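Local coordinates for nicotinate-nucleotide pyrophosphorylase (Francisella tularensis subsp. tularensis, PDB 3TQV), which probably catalyses the decarboxylating transfer of phosphoribose from 5-phospho-alpha-D-ribose 1-diphosphate to quinolinate, yielding nicotinate ribonucleotide for NAD biosynthesis, at residues D62-V67 against N112-L117; N69-N74 against I103-R108; N125-L130 against T136-T141; Y154-G159 against A271-I276. One frame throughout, in Å; residues are numbered along the deposited sequence.

Contact 1 (D62-V67 against N112-L117); sequences DFANEV and NFIQML
Phe-63 lies against Phe-113 and Leu-117 where two antiparallel helices of the N-terminal domain run side by side. The local axes approach to 9.4 Å, and their N-to-C directions differ by 171°. All the touching residues are buried, and the contact is wholly apolar. Phe-63 carries most of it. Its CB sits over one face of the Phe-113 ring, 3.8 Å from Phe-113 CG, in a CH-pi contact. Beyond CB, CG is set beside its own backbone N and anti to the carbonyl carbon (chi1 -64°), which turns the ring toward the other aromatic, the two side chains crossing at about a right angle. There Phe-63 CG meets Phe-113 CD2 at 3.7 Å. The two sides of the ring then divide the partners, both met obliquely: Phe-63 CD1 approaches Phe-113 CE2 to 3.5 Å and CE1 follows at longer range, whereas CD2 and CE2 both border the CD1 methyl of Leu-117, Phe-63 CE2 at 3.5 Å. The ring planes are only 12° from parallel. They are slid so far past each other that they barely overlap, with centroids 4.8 Å apart, so the pair touches along its margins and through CB more than by full stacking. Helix 16-31 also borders this core, with Ser-26 on Phe-113 and Val-23 on Val-67. Phe-113 meets Pro-146 of the second subunit as well, placing the aromatic pair next to the dimer interface. Further round the two helices, Ala-64 CB rests on Ile-114 CD1 at 4.1 Å.

Contact 2 (N69-N74 against I103-R108); sequences NQLDKN and ILTAER
Leu-71 packs on Thr-105 and Ala-106 where helix 61-71 ends against helix 100-130, the same helix pair of the N-terminal domain near its outer end. Along 69-74, the backbone comes first: Asn-69 O accepts a hydrogen bond from Lys-73 NZ at 3.0 Å, the ammonium standing above the carbonyl plane, 44° out of it. The lysine chain thus folds back over the last turn. Gln-70 lies on another side, against Val-23, Arg-24 and Leu-27 of helix 16-31. Leu-71 then makes the crossing to 103-108. With CG beside its backbone N (chi1 -81°), it reaches out with CD1, which settles on the backbone of the facing helix, 3.5 Å from Ala-106 CA. The same methyl lies 3.7 Å from Ala-106 CB. At Asp-72 the chain leaves helical geometry, and its OD2 hydrogen-bonds to Ser-102 OG, tying the helix end to the start of helix 100-130. Thr-105 separates its two branches: OG1 hydrogen-bonds to Asp-35 OD2 and Arg-101 O, while CG2 touches Leu-71 CD1 at 3.9 Å.

Contact 3 (N125-L130 against T136-T141); sequences NKLVKL and TKLLDT
Leu-138 projects from strand 137-139 onto Leu-127 and Val-128 of the long helix 100-130, a helix-on-strand contact in the C-terminal domain. One methyl, Leu-138 CD2, does all the touching from the strand side. It lies 3.6 Å from Leu-127 CB and also faces Val-128 CG2, at 3.7 Å, so that it rests against two consecutive residues of the helix. The CA-CB bond of Leu-138 points at the helix, which starts the side chain in that direction. In Val-128, CG2 is the branch anti to the carbonyl carbon, beside the backbone N (chi1 -170°), and is the one that meets Leu-138; the valine and leucine side chains cross at a slant. Leu-127 behaves differently, offering the root of its side chain to Leu-138; the Leu-127 side chain also touches Val-269, Ile-256 and Ile-272. Alternation along the strand turns Lys-137 away from the helix and Leu-138 toward it.

Strand 137-139 belongs to the parallel sheet of the barrel-type domain, paired with strand 266-268. Just beyond it, Asp-140 forms a salt bridge with Lys-153 of helix 149-159, and Thr-141 belongs to the predicted substrate site. Leu-138 also touches Ile-256 of helix 256-260, and so fills the layer between its own strand, that helix and the C-terminal end of helix 100-130.

Contact 4 (Y154-G159 against A271-I276); sequences YAVRCG and AITKHI. With PO4 (phosphate ion), chain E.
Val-156 and Ile-272 join two helices. The flat side chains nearby, Tyr-154 of helix 149-159 and His-275 just after helix 271-274, have other partners. Cys-158 SG lies 3.4 Å above one face of the Tyr-154 ring, displaced toward its rim, and the tyrosine hydroxyl hydrogen-bonds to Asp-83. Lys-274 CB covers one face of the His-275 imidazole, again off-centre, while ND1 is hydrogen-bonded to Ala-278 N of the second subunit. The contact itself is aliphatic. The CD1 methyl of Ile-272 nestles against both branches of Val-156, 3.8 Å from CG2 and equally near CG1, the two side chains crossing at about a right angle. In Ile-272, CG1 falls between backbone N and carbonyl carbon (chi1 60°), and an extended chi2 carries CD1 on to the valine. Thr-273 adds its methyl, CG2, at 4.0 Å from Val-156 CG2, and uses OG1 for a hydrogen bond to Lys-143 O. Lys-274 bends at chi3 and donates from NZ to O2 of the phosphate ion at 2.7 Å. Gly-270 N also binds this ion, probably a crystallisation component; Gly-270 and its neighbour Ala-271 both belong to the predicted substrate site, consistent with a phosphate-binding pocket.

Helix 271-274 follows strand 266-268 of the parallel sheet and lies against helix 149-159, while helix 100-130 borders both, through Thr-124 at Val-156 and Leu-127 at Ile-272.

How the contacts relate
Helix 100-130 threads contacts 1, 2 and 3 together, running from the N-terminal domain into the barrel-type domain. Contacts 1 and 2 are successive stations on one helix pair, centres 12 Å apart, whereas the centres of contacts 2 and 3 lie 35 Å apart. Contact 4 bridges contacts 1 and 3: Ala-155 CB meets Leu-117 O of contact 1 at 3.6 Å, and Ile-272 CG2 meets Leu-127 CD1 of contact 3 at 3.7 Å. Thr-141 of contact 3 and Ala-271 of contact 4 belong to the predicted substrate site. Contacts 1, 2 and 4 all border the second subunit; in the first two, Asn-112 and Arg-108 both pack on its Arg-142, another predicted substrate-binding residue.

Contact 1 (D62-V67 against N112-L117)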
loop_
_atom_site.group_PDB
_atom_site.type_symbol
_atom_site.label_atom_id
_atom_site.label_comp_id
_atom_site.label_asym_id
_atom_site.label_seq_id
_atom_site.Cartn_x
_atom_site.Cartn_y
_atom_site.Cartn_z
ATOM N N ASP B 62 -1.792 14.914 -9.809
ATOM C CA ASP B 62 -2.935 15.482 -9.082
ATOM C C ASP B 62 -2.759 15.584 -7.571
ATOM O O ASP B 62 -3.108 16.598 -6.974
ATOM C CB ASP B 62 -4.212 14.686 -9.354
ATOM C CG ASP B 62 -4.681 14.819 -10.764
ATOM O OD1 ASP B 62 -4.292 15.808 -11.413
ATOM O OD2 ASP B 62 -5.438 13.939 -11.222
ATOM N N PHE B 63 -2.254 14.523 -6.951
ATOM C CA PHE B 63 -2.004 14.545 -5.509
ATOM C C PHE B 63 -0.918 15.545 -5.122
ATOM O O PHE B 63 -1.141 16.433 -4.300
ATOM C CB PHE B 63 -1.665 13.138 -4.985
ATOM C CG PHE B 63 -2.797 12.155 -5.128
ATOM C CD1 PHE B 63 -3.715 11.990 -4.107
ATOM C CD2 PHE B 63 -2.957 11.419 -6.293
ATOM C CE1 PHE B 63 -4.768 11.105 -4.227
ATOM C CE2 PHE B 63 -4.005 10.521 -6.417
ATOM C CZ PHE B 63 -4.915 10.367 -5.375
ATOM N N ALA B 64 0.258 15.391 -5.712
ATOM C CA ALA B 64 1.353 16.325 -5.479
ATOM C C ALA B 64 0.840 17.751 -5.602
ATOM O O ALA B 64 1.024 18.561 -4.703
ATOM C CB ALA B 64 2.450 16.084 -6.464
ATOM N N ASN B 65 0.182 18.045 -6.721
ATOM C CA ASN B 65 -0.454 19.337 -6.924
ATOM C C ASN B 65 -1.340 19.727 -5.744
ATOM O O ASN B 65 -1.349 20.885 -5.311
ATOM C CB ASN B 65 -1.295 19.322 -8.205
ATOM C CG ASN B 65 -0.448 19.391 -9.482
ATOM O OD1 ASN B 65 0.751 19.669 -9.441
ATOM N ND2 ASN B 65 -1.085 19.149 -10.623
ATOM N N GLU B 66 -2.093 18.758 -5.228
ATOM C CA GLU B 66 -3.063 19.055 -4.195
ATOM C C GLU B 66 -2.370 19.303 -2.865
ATOM O O GLU B 66 -2.812 20.149 -2.081
ATOM C CB GLU B 66 -4.124 17.956 -4.105
ATOM C CG GLU B 66 -5.233 18.201 -3.075
ATOM C CD GLU B 66 -5.840 19.594 -3.167
ATOM O OE1 GLU B 66 -5.670 20.265 -4.216
ATOM O OE2 GLU B 66 -6.490 20.019 -2.187
ATOM N N VAL B 67 -1.271 18.588 -2.624
ATOM C CA VAL B 67 -0.415 18.861 -1.469
ATOM C C VAL B 67 0.092 20.299 -1.508
ATOM O O VAL B 67 -0.094 21.049 -0.553
ATOM C CB VAL B 67 0.790 17.898 -1.393
ATOM C CG1 VAL B 67 1.672 18.239 -0.206
ATOM C CG2 VAL B 67 0.331 16.452 -1.317
ATOM N N ASN B 112 5.610 10.477 -1.161
ATOM C CA ASN B 112 4.882 9.286 -0.722
ATOM C C ASN B 112 3.706 8.934 -1.628
ATOM O O ASN B 112 3.320 7.772 -1.737
ATOM C CB ASN B 112 4.403 9.417 0.720
ATOM C CG ASN B 112 5.477 9.060 1.716
ATOM O OD1 ASN B 112 5.342 9.317 2.909
ATOM N ND2 ASN B 112 6.563 8.480 1.228
ATOM N N PHE B 113 3.122 9.935 -2.273
ATOM C CA PHE B 113 2.071 9.652 -3.242
ATOM C C PHE B 113 2.619 9.204 -4.599
ATOM O O PHE B 113 2.091 8.273 -5.218
ATOM C CB PHE B 113 1.134 10.842 -3.416
ATOM C CG PHE B 113 0.047 10.914 -2.385
ATOM C CD1 PHE B 113 0.142 11.790 -1.324
ATOM C CD2 PHE B 113 -1.078 10.119 -2.493
ATOM C CE1 PHE B 113 -0.857 11.880 -0.401
ATOM C CE2 PHE B 113 -2.090 10.208 -1.563
ATOM C CZ PHE B 113 -1.981 11.084 -0.515
ATOM N N ILE B 114 3.677 9.855 -5.062
ATOM C CA ILE B 114 4.258 9.467 -6.338
ATOM C C ILE B 114 4.872 8.075 -6.212
ATOM O O ILE B 114 4.634 7.221 -7.056
ATOM C CB ILE B 114 5.311 10.485 -6.843
ATOM C CG1 ILE B 114 4.851 11.911 -6.575
ATOM C CG2 ILE B 114 5.546 10.317 -8.320
ATOM C CD1 ILE B 114 3.447 12.174 -7.004
ATOM N N GLN B 115 5.649 7.849 -5.154
ATOM C CA GLN B 115 6.278 6.546 -4.908
ATOM C C GLN B 115 5.302 5.426 -5.121
ATOM O O GLN B 115 5.592 4.421 -5.765
ATOM C CB GLN B 115 6.659 6.421 -3.445
ATOM C CG GLN B 115 7.960 6.998 -3.058
ATOM C CD GLN B 115 8.123 6.950 -1.570
ATOM O OE1 GLN B 115 7.260 6.431 -0.849
ATOM N NE2 GLN B 115 9.226 7.494 -1.089
HETATM N N MSE B 116 4.147 5.609 -4.505
HETATM C CA MSE B 116 3.165 4.571 -4.385
HETATM C C MSE B 116 2.466 4.348 -5.713
HETATM O O MSE B 116 2.520 3.254 -6.282
HETATM C CB MSE B 116 2.157 4.968 -3.321
HETATM C CG MSE B 116 1.199 3.868 -2.974
HETATM SE SE MSE B 116 -0.392 4.608 -2.183
HETATM C CE MSE B 116 -1.537 3.043 -2.363
ATOM N N LEU B 117 1.823 5.402 -6.203
ATOM C CA LEU B 117 1.016 5.317 -7.410
ATOM C C LEU B 117 1.857 5.013 -8.632
ATOM O O LEU B 117 1.438 4.255 -9.504
ATOM C CB LEU B 117 0.213 6.604 -7.605
ATOM C CG LEU B 117 -0.731 6.856 -6.421
ATOM C CD1 LEU B 117 -1.372 8.236 -6.483
ATOM C CD2 LEU B 117 -1.784 5.756 -6.324
#

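Contact 2 (N69-N74 against I103-R108)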
loop_
_atom_site.group_PDB
_atom_site.type_symbol
_atom_site.label_atom_id
_atom_site.label_comp_id
_atom_site.label_asym_id
_atom_site.label_seq_id
_atom_site.Cartn_x
_atom_site.Cartn_y
_atom_site.Cartn_z
ATOM N N ASN B 69 -1.070 22.874 -3.145
ATOM C CA ASN B 69 -2.255 23.707 -3.024
ATOM C C ASN B 69 -2.733 23.888 -1.592
ATOM O O ASN B 69 -3.117 24.996 -1.189
ATOM C CB ASN B 69 -3.381 23.093 -3.851
ATOM C CG ASN B 69 -4.583 23.997 -3.946
ATOM O OD1 ASN B 69 -5.712 23.595 -3.645
ATOM N ND2 ASN B 69 -4.346 25.236 -4.355
ATOM N N GLN B 70 -2.723 22.793 -0.834
ATOM C CA GLN B 70 -3.187 22.818 0.549
ATOM C C GLN B 70 -2.181 23.431 1.526
ATOM O O GLN B 70 -2.570 24.023 2.528
ATOM C CB GLN B 70 -3.615 21.425 1.004
ATOM C CG GLN B 70 -4.990 21.002 0.501
ATOM C CD GLN B 70 -5.384 19.590 0.952
ATOM O OE1 GLN B 70 -6.031 18.834 0.209
ATOM N NE2 GLN B 70 -4.999 19.235 2.173
ATOM N N LEU B 71 -0.893 23.304 1.236
ATOM C CA LEU B 71 0.123 23.849 2.134
ATOM C C LEU B 71 0.468 25.322 1.897
ATOM O O LEU B 71 0.579 26.103 2.836
ATOM C CB LEU B 71 1.403 23.024 2.058
ATOM C CG LEU B 71 1.427 21.739 2.868
ATOM C CD1 LEU B 71 2.834 21.158 2.880
ATOM C CD2 LEU B 71 0.951 22.018 4.272
ATOM N N ASP B 72 0.653 25.686 0.638
ATOM C CA ASP B 72 1.174 26.987 0.292
ATOM C C ASP B 72 0.962 27.192 -1.212
ATOM O O ASP B 72 1.778 26.765 -2.024
ATOM C CB ASP B 72 2.670 27.050 0.640
ATOM C CG ASP B 72 3.268 28.437 0.427
ATOM O OD1 ASP B 72 2.634 29.262 -0.270
ATOM O OD2 ASP B 72 4.366 28.709 0.956
ATOM N N LYS B 73 -0.139 27.836 -1.583
ATOM C CA LYS B 73 -0.432 28.075 -2.994
ATOM C C LYS B 73 0.692 28.858 -3.690
ATOM O O LYS B 73 0.751 28.911 -4.916
ATOM C CB LYS B 73 -1.771 28.804 -3.154
ATOM C CG LYS B 73 -2.941 28.145 -2.450
ATOM C CD LYS B 73 -4.267 28.599 -3.042
ATOM C CE LYS B 73 -5.457 28.119 -2.212
ATOM N NZ LYS B 73 -5.482 26.627 -2.009
ATOM N N ASN B 74 1.580 29.454 -2.896
ATOM C CA ASN B 74 2.720 30.215 -3.413
ATOM C C ASN B 74 3.773 29.363 -4.118
ATOM O O ASN B 74 4.484 29.863 -4.982
ATOM C CB ASN B 74 3.402 31.023 -2.296
ATOM C CG ASN B 74 2.514 32.121 -1.735
ATOM O OD1 ASN B 74 1.859 32.856 -2.480
ATOM N ND2 ASN B 74 2.482 32.230 -0.408
ATOM N N ILE B 103 8.282 23.948 1.328
ATOM C CA ILE B 103 8.838 22.892 0.499
ATOM C C ILE B 103 9.343 21.707 1.328
ATOM O O ILE B 103 9.062 20.546 0.998
ATOM C CB ILE B 103 9.979 23.423 -0.384
ATOM C CG1 ILE B 103 9.425 24.321 -1.491
ATOM C CG2 ILE B 103 10.744 22.274 -1.015
ATOM C CD1 ILE B 103 10.494 25.068 -2.267
ATOM N N LEU B 104 10.090 22.003 2.390
ATOM C CA LEU B 104 10.654 20.952 3.221
ATOM C C LEU B 104 9.548 20.169 3.906
ATOM O O LEU B 104 9.735 19.014 4.306
ATOM C CB LEU B 104 11.612 21.521 4.277
ATOM C CG LEU B 104 12.961 22.052 3.783
ATOM C CD1 LEU B 104 13.808 22.574 4.944
ATOM C CD2 LEU B 104 13.706 21.002 2.956
ATOM N N THR B 105 8.399 20.813 4.046
ATOM C CA THR B 105 7.260 20.205 4.709
ATOM C C THR B 105 6.420 19.424 3.712
ATOM O O THR B 105 5.993 18.303 3.994
ATOM C CB THR B 105 6.416 21.263 5.433
ATOM O OG1 THR B 105 7.204 21.840 6.489
ATOM C CG2 THR B 105 5.157 20.634 6.014
ATOM N N ALA B 106 6.197 20.015 2.542
ATOM C CA ALA B 106 5.457 19.343 1.478
ATOM C C ALA B 106 6.114 18.013 1.086
ATOM O O ALA B 106 5.436 17.041 0.710
ATOM C CB ALA B 106 5.346 20.250 0.266
ATOM N N GLU B 107 7.437 17.989 1.219
ATOM C CA GLU B 107 8.285 16.965 0.629
ATOM C C GLU B 107 7.806 15.512 0.756
ATOM O O GLU B 107 7.403 14.882 -0.232
ATOM C CB GLU B 107 9.685 17.078 1.206
ATOM C CG GLU B 107 10.678 16.209 0.482
ATOM C CD GLU B 107 12.049 16.246 1.115
ATOM O OE1 GLU B 107 12.403 17.297 1.692
ATOM O OE2 GLU B 107 12.767 15.224 1.038
ATOM N N ARG B 108 7.891 14.989 1.975
ATOM C CA ARG B 108 7.643 13.587 2.260
ATOM C C ARG B 108 6.260 13.142 1.739
ATOM O O ARG B 108 6.142 12.115 1.058
ATOM C CB ARG B 108 7.769 13.368 3.772
ATOM C CG ARG B 108 8.169 11.975 4.228
ATOM C CD ARG B 108 8.258 10.971 3.102
ATOM N NE ARG B 108 9.568 11.028 2.483
ATOM C CZ ARG B 108 9.927 10.330 1.415
ATOM N NH1 ARG B 108 9.066 9.511 0.834
ATOM N NH2 ARG B 108 11.156 10.450 0.938
#

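Contact 3 (N125-L130 against T136-T141)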
loop_
_atom_site.group_PDB
_atom_site.type_symbol
_atom_site.label_atom_id
_atom_site.label_comp_id
_atom_site.label_asym_id
_atom_site.label_seq_id
_atom_site.Cartn_x
_atom_site.Cartn_y
_atom_site.Cartn_z
ATOM N N ASN B 125 2.525 -1.681 -16.055
ATOM C CA ASN B 125 3.259 -1.630 -17.290
ATOM C C ASN B 125 4.189 -2.831 -17.536
ATOM O O ASN B 125 4.220 -3.369 -18.648
ATOM C CB ASN B 125 4.009 -0.316 -17.465
ATOM C CG ASN B 125 4.437 -0.110 -18.898
ATOM O OD1 ASN B 125 3.591 -0.086 -19.793
ATOM N ND2 ASN B 125 5.744 0.000 -19.135
ATOM N N LYS B 126 4.952 -3.253 -16.533
ATOM C CA LYS B 126 5.754 -4.455 -16.739
ATOM C C LYS B 126 4.909 -5.583 -17.338
ATOM O O LYS B 126 5.158 -6.024 -18.453
ATOM C CB LYS B 126 6.464 -4.907 -15.455
ATOM C CG LYS B 126 7.882 -4.362 -15.327
ATOM C CD LYS B 126 8.187 -3.914 -13.893
ATOM C CE LYS B 126 9.435 -3.034 -13.809
ATOM N NZ LYS B 126 9.544 -2.383 -12.458
ATOM N N LEU B 127 3.900 -6.031 -16.602
ATOM C CA LEU B 127 3.031 -7.107 -17.071
ATOM C C LEU B 127 2.543 -6.838 -18.476
ATOM O O LEU B 127 2.537 -7.733 -19.301
ATOM C CB LEU B 127 1.837 -7.289 -16.136
ATOM C CG LEU B 127 2.253 -7.659 -14.711
ATOM C CD1 LEU B 127 1.150 -8.402 -14.006
ATOM C CD2 LEU B 127 3.501 -8.516 -14.761
ATOM N N VAL B 128 2.152 -5.599 -18.750
ATOM C CA VAL B 128 1.646 -5.247 -20.068
ATOM C C VAL B 128 2.697 -5.452 -21.155
ATOM O O VAL B 128 2.428 -6.093 -22.176
ATOM C CB VAL B 128 1.075 -3.807 -20.124
ATOM C CG1 VAL B 128 0.338 -3.588 -21.442
ATOM C CG2 VAL B 128 0.121 -3.570 -18.973
ATOM N N LYS B 129 3.896 -4.925 -20.953
ATOM C CA LYS B 129 4.939 -5.168 -21.937
ATOM C C LYS B 129 5.182 -6.674 -22.101
ATOM O O LYS B 129 5.489 -7.149 -23.203
ATOM C CB LYS B 129 6.227 -4.405 -21.611
ATOM C CG LYS B 129 6.084 -2.867 -21.690
ATOM C CD LYS B 129 5.912 -2.337 -23.144
ATOM C CE LYS B 129 4.545 -1.615 -23.399
ATOM N NZ LYS B 129 3.371 -2.504 -23.785
ATOM N N LEU B 130 5.010 -7.435 -21.024
ATOM C CA LEU B 130 5.229 -8.882 -21.107
ATOM C C LEU B 130 4.276 -9.556 -22.087
ATOM O O LEU B 130 4.599 -10.604 -22.646
ATOM C CB LEU B 130 5.147 -9.555 -19.731
ATOM C CG LEU B 130 6.400 -9.395 -18.860
ATOM C CD1 LEU B 130 6.262 -10.134 -17.525
ATOM C CD2 LEU B 130 7.646 -9.864 -19.611
ATOM N N THR B 136 -4.384 -10.596 -25.618
ATOM C CA THR B 136 -4.867 -10.512 -24.252
ATOM C C THR B 136 -4.708 -9.124 -23.612
ATOM O O THR B 136 -3.736 -8.423 -23.882
ATOM C CB THR B 136 -4.123 -11.535 -23.402
ATOM O OG1 THR B 136 -4.039 -12.765 -24.130
ATOM C CG2 THR B 136 -4.845 -11.769 -22.087
ATOM N N LYS B 137 -5.673 -8.733 -22.774
ATOM C CA LYS B 137 -5.575 -7.500 -21.978
ATOM C C LYS B 137 -5.521 -7.784 -20.467
ATOM O O LYS B 137 -5.948 -8.844 -20.009
ATOM C CB LYS B 137 -6.746 -6.557 -22.270
ATOM C CG LYS B 137 -6.998 -6.285 -23.734
ATOM C CD LYS B 137 -6.180 -5.118 -24.259
ATOM C CE LYS B 137 -6.510 -4.810 -25.734
ATOM N NZ LYS B 137 -7.974 -4.570 -25.990
ATOM N N LEU B 138 -4.998 -6.815 -19.712
ATOM C CA LEU B 138 -4.848 -6.890 -18.251
ATOM C C LEU B 138 -6.039 -6.278 -17.500
ATOM O O LEU B 138 -6.416 -5.121 -17.727
ATOM C CB LEU B 138 -3.592 -6.125 -17.838
ATOM C CG LEU B 138 -2.653 -6.737 -16.803
ATOM C CD1 LEU B 138 -2.155 -8.057 -17.330
ATOM C CD2 LEU B 138 -1.472 -5.817 -16.507
ATOM N N LEU B 139 -6.634 -7.046 -16.600
ATOM C CA LEU B 139 -7.678 -6.495 -15.748
ATOM C C LEU B 139 -7.220 -6.452 -14.298
ATOM O O LEU B 139 -6.491 -7.328 -13.844
ATOM C CB LEU B 139 -8.961 -7.308 -15.873
ATOM C CG LEU B 139 -9.675 -7.182 -17.216
ATOM C CD1 LEU B 139 -10.881 -8.093 -17.251
ATOM C CD2 LEU B 139 -10.083 -5.742 -17.486
ATOM N N ASP B 140 -7.628 -5.414 -13.578
ATOM C CA ASP B 140 -7.364 -5.345 -12.151
ATOM C C ASP B 140 -8.508 -5.994 -11.358
ATOM O O ASP B 140 -9.319 -6.726 -11.928
ATOM C CB ASP B 140 -7.116 -3.906 -11.705
ATOM C CG ASP B 140 -8.246 -2.961 -12.084
ATOM O OD1 ASP B 140 -9.406 -3.388 -12.292
ATOM O OD2 ASP B 140 -7.950 -1.758 -12.161
ATOM N N THR B 141 -8.570 -5.719 -10.049
ATOM C CA THR B 141 -9.476 -6.425 -9.131
ATOM C C THR B 141 -9.852 -5.486 -8.021
ATOM O O THR B 141 -9.563 -4.287 -8.096
ATOM C CB THR B 141 -8.773 -7.602 -8.447
ATOM O OG1 THR B 141 -7.953 -7.094 -7.387
ATOM C CG2 THR B 141 -7.894 -8.372 -9.450
#

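Contact 4 (Y154-G159 against A271-I276)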
loop_
_atom_site.group_PDB
_atom_site.type_symbol
_atom_site.label_atom_id
_atom_site.label_comp_id
_atom_site.label_asym_id
_atom_site.label_seq_id
_atom_site.Cartn_x
_atom_site.Cartn_y
_atom_site.Cartn_z
ATOM N N TYR B 154 -6.870 4.172 -11.249
ATOM C CA TYR B 154 -6.222 5.176 -12.073
ATOM C C TYR B 154 -4.764 4.781 -12.388
ATOM O O TYR B 154 -4.337 4.814 -13.545
ATOM C CB TYR B 154 -6.310 6.557 -11.399
ATOM C CG TYR B 154 -5.637 7.652 -12.170
ATOM C CD1 TYR B 154 -6.147 8.085 -13.384
ATOM C CD2 TYR B 154 -4.472 8.252 -11.694
ATOM C CE1 TYR B 154 -5.524 9.076 -14.104
ATOM C CE2 TYR B 154 -3.839 9.257 -12.408
ATOM C CZ TYR B 154 -4.370 9.661 -13.616
ATOM O OH TYR B 154 -3.748 10.661 -14.343
ATOM N N ALA B 155 -4.002 4.398 -11.370
ATOM C CA ALA B 155 -2.621 3.990 -11.598
ATOM C C ALA B 155 -2.572 2.860 -12.606
ATOM O O ALA B 155 -1.739 2.848 -13.503
ATOM C CB ALA B 155 -1.964 3.557 -10.296
ATOM N N VAL B 156 -3.468 1.903 -12.458
ATOM C CA VAL B 156 -3.433 0.741 -13.322
ATOM C C VAL B 156 -3.696 1.163 -14.767
ATOM O O VAL B 156 -2.997 0.732 -15.685
ATOM C CB VAL B 156 -4.414 -0.355 -12.853
ATOM C CG1 VAL B 156 -4.569 -1.408 -13.914
ATOM C CG2 VAL B 156 -3.924 -0.985 -11.544
ATOM N N ARG B 157 -4.693 2.018 -14.969
ATOM C CA ARG B 157 -4.918 2.598 -16.282
ATOM C C ARG B 157 -3.661 3.326 -16.749
ATOM O O ARG B 157 -3.216 3.123 -17.877
ATOM C CB ARG B 157 -6.124 3.532 -16.267
ATOM C CG ARG B 157 -7.470 2.808 -16.283
ATOM C CD ARG B 157 -7.747 2.179 -17.639
ATOM N NE ARG B 157 -7.541 3.167 -18.682
ATOM C CZ ARG B 157 -6.733 3.003 -19.724
ATOM N NH1 ARG B 157 -6.068 1.862 -19.885
ATOM N NH2 ARG B 157 -6.606 3.982 -20.612
ATOM N N CYS B 158 -3.072 4.143 -15.875
ATOM C CA CYS B 158 -1.856 4.880 -16.216
ATOM C C CYS B 158 -0.747 3.985 -16.775
ATOM O O CYS B 158 0.088 4.432 -17.572
ATOM C CB CYS B 158 -1.336 5.675 -15.017
ATOM S SG CYS B 158 -2.235 7.204 -14.730
ATOM N N GLY B 159 -0.750 2.722 -16.362
ATOM C CA GLY B 159 0.306 1.799 -16.727
ATOM C C GLY B 159 0.004 0.872 -17.890
ATOM O O GLY B 159 0.869 0.115 -18.313
ATOM N N ALA B 271 -2.119 -8.902 -8.239
ATOM C CA ALA B 271 -0.750 -8.592 -7.820
ATOM C C ALA B 271 -0.434 -7.129 -8.062
ATOM O O ALA B 271 0.367 -6.529 -7.355
ATOM C CB ALA B 271 0.267 -9.503 -8.528
ATOM N N ILE B 272 -1.098 -6.547 -9.050
ATOM C CA ILE B 272 -0.765 -5.190 -9.465
ATOM C C ILE B 272 -1.273 -4.111 -8.513
ATOM O O ILE B 272 -0.898 -2.956 -8.651
ATOM C CB ILE B 272 -1.226 -4.907 -10.906
ATOM C CG1 ILE B 272 -2.735 -5.067 -11.026
ATOM C CG2 ILE B 272 -0.524 -5.855 -11.888
ATOM C CD1 ILE B 272 -3.274 -4.637 -12.373
ATOM N N THR B 273 -2.094 -4.495 -7.535
ATOM C CA THR B 273 -2.639 -3.550 -6.555
ATOM C C THR B 273 -2.402 -3.991 -5.120
ATOM O O THR B 273 -2.127 -3.171 -4.258
ATOM C CB THR B 273 -4.163 -3.261 -6.761
ATOM O OG1 THR B 273 -4.829 -4.404 -7.316
ATOM C CG2 THR B 273 -4.363 -2.074 -7.672
ATOM N N LYS B 274 -2.557 -5.287 -4.884
ATOM C CA LYS B 274 -2.229 -5.981 -3.635
ATOM C C LYS B 274 -0.860 -5.632 -3.027
ATOM O O LYS B 274 -0.740 -5.319 -1.838
ATOM C CB LYS B 274 -2.201 -7.472 -3.960
ATOM C CG LYS B 274 -2.630 -8.362 -2.869
ATOM C CD LYS B 274 -3.084 -9.690 -3.445
ATOM C CE LYS B 274 -1.990 -10.354 -4.228
ATOM N NZ LYS B 274 -2.455 -11.716 -4.539
ATOM N N HIS B 275 0.182 -5.749 -3.842
ATOM C CA HIS B 275 1.537 -5.461 -3.400
ATOM C C HIS B 275 1.910 -4.062 -3.859
ATOM O O HIS B 275 1.253 -3.502 -4.733
ATOM C CB HIS B 275 2.518 -6.479 -3.990
ATOM C CG HIS B 275 2.134 -7.904 -3.746
ATOM N ND1 HIS B 275 1.503 -8.318 -2.592
ATOM C CD2 HIS B 275 2.279 -9.011 -4.511
ATOM C CE1 HIS B 275 1.288 -9.621 -2.651
ATOM N NE2 HIS B 275 1.747 -10.065 -3.806
ATOM N N ILE B 276 2.951 -3.496 -3.257
ATOM C CA ILE B 276 3.520 -2.237 -3.725
ATOM C C ILE B 276 5.038 -2.314 -3.821
ATOM O O ILE B 276 5.716 -2.616 -2.845
ATOM C CB ILE B 276 3.190 -1.062 -2.805
ATOM C CG1 ILE B 276 1.680 -0.968 -2.534
ATOM C CG2 ILE B 276 3.674 0.211 -3.432
ATOM C CD1 ILE B 276 0.842 -0.477 -3.724
HETATM P P PO4 E . -5.319 -12.774 -7.393
HETATM O O1 PO4 E . -4.933 -14.204 -7.652
HETATM O O2 PO4 E . -4.241 -12.146 -6.563
HETATM O O3 PO4 E . -5.483 -12.103 -8.732
HETATM O O4 PO4 E . -6.642 -12.692 -6.675
#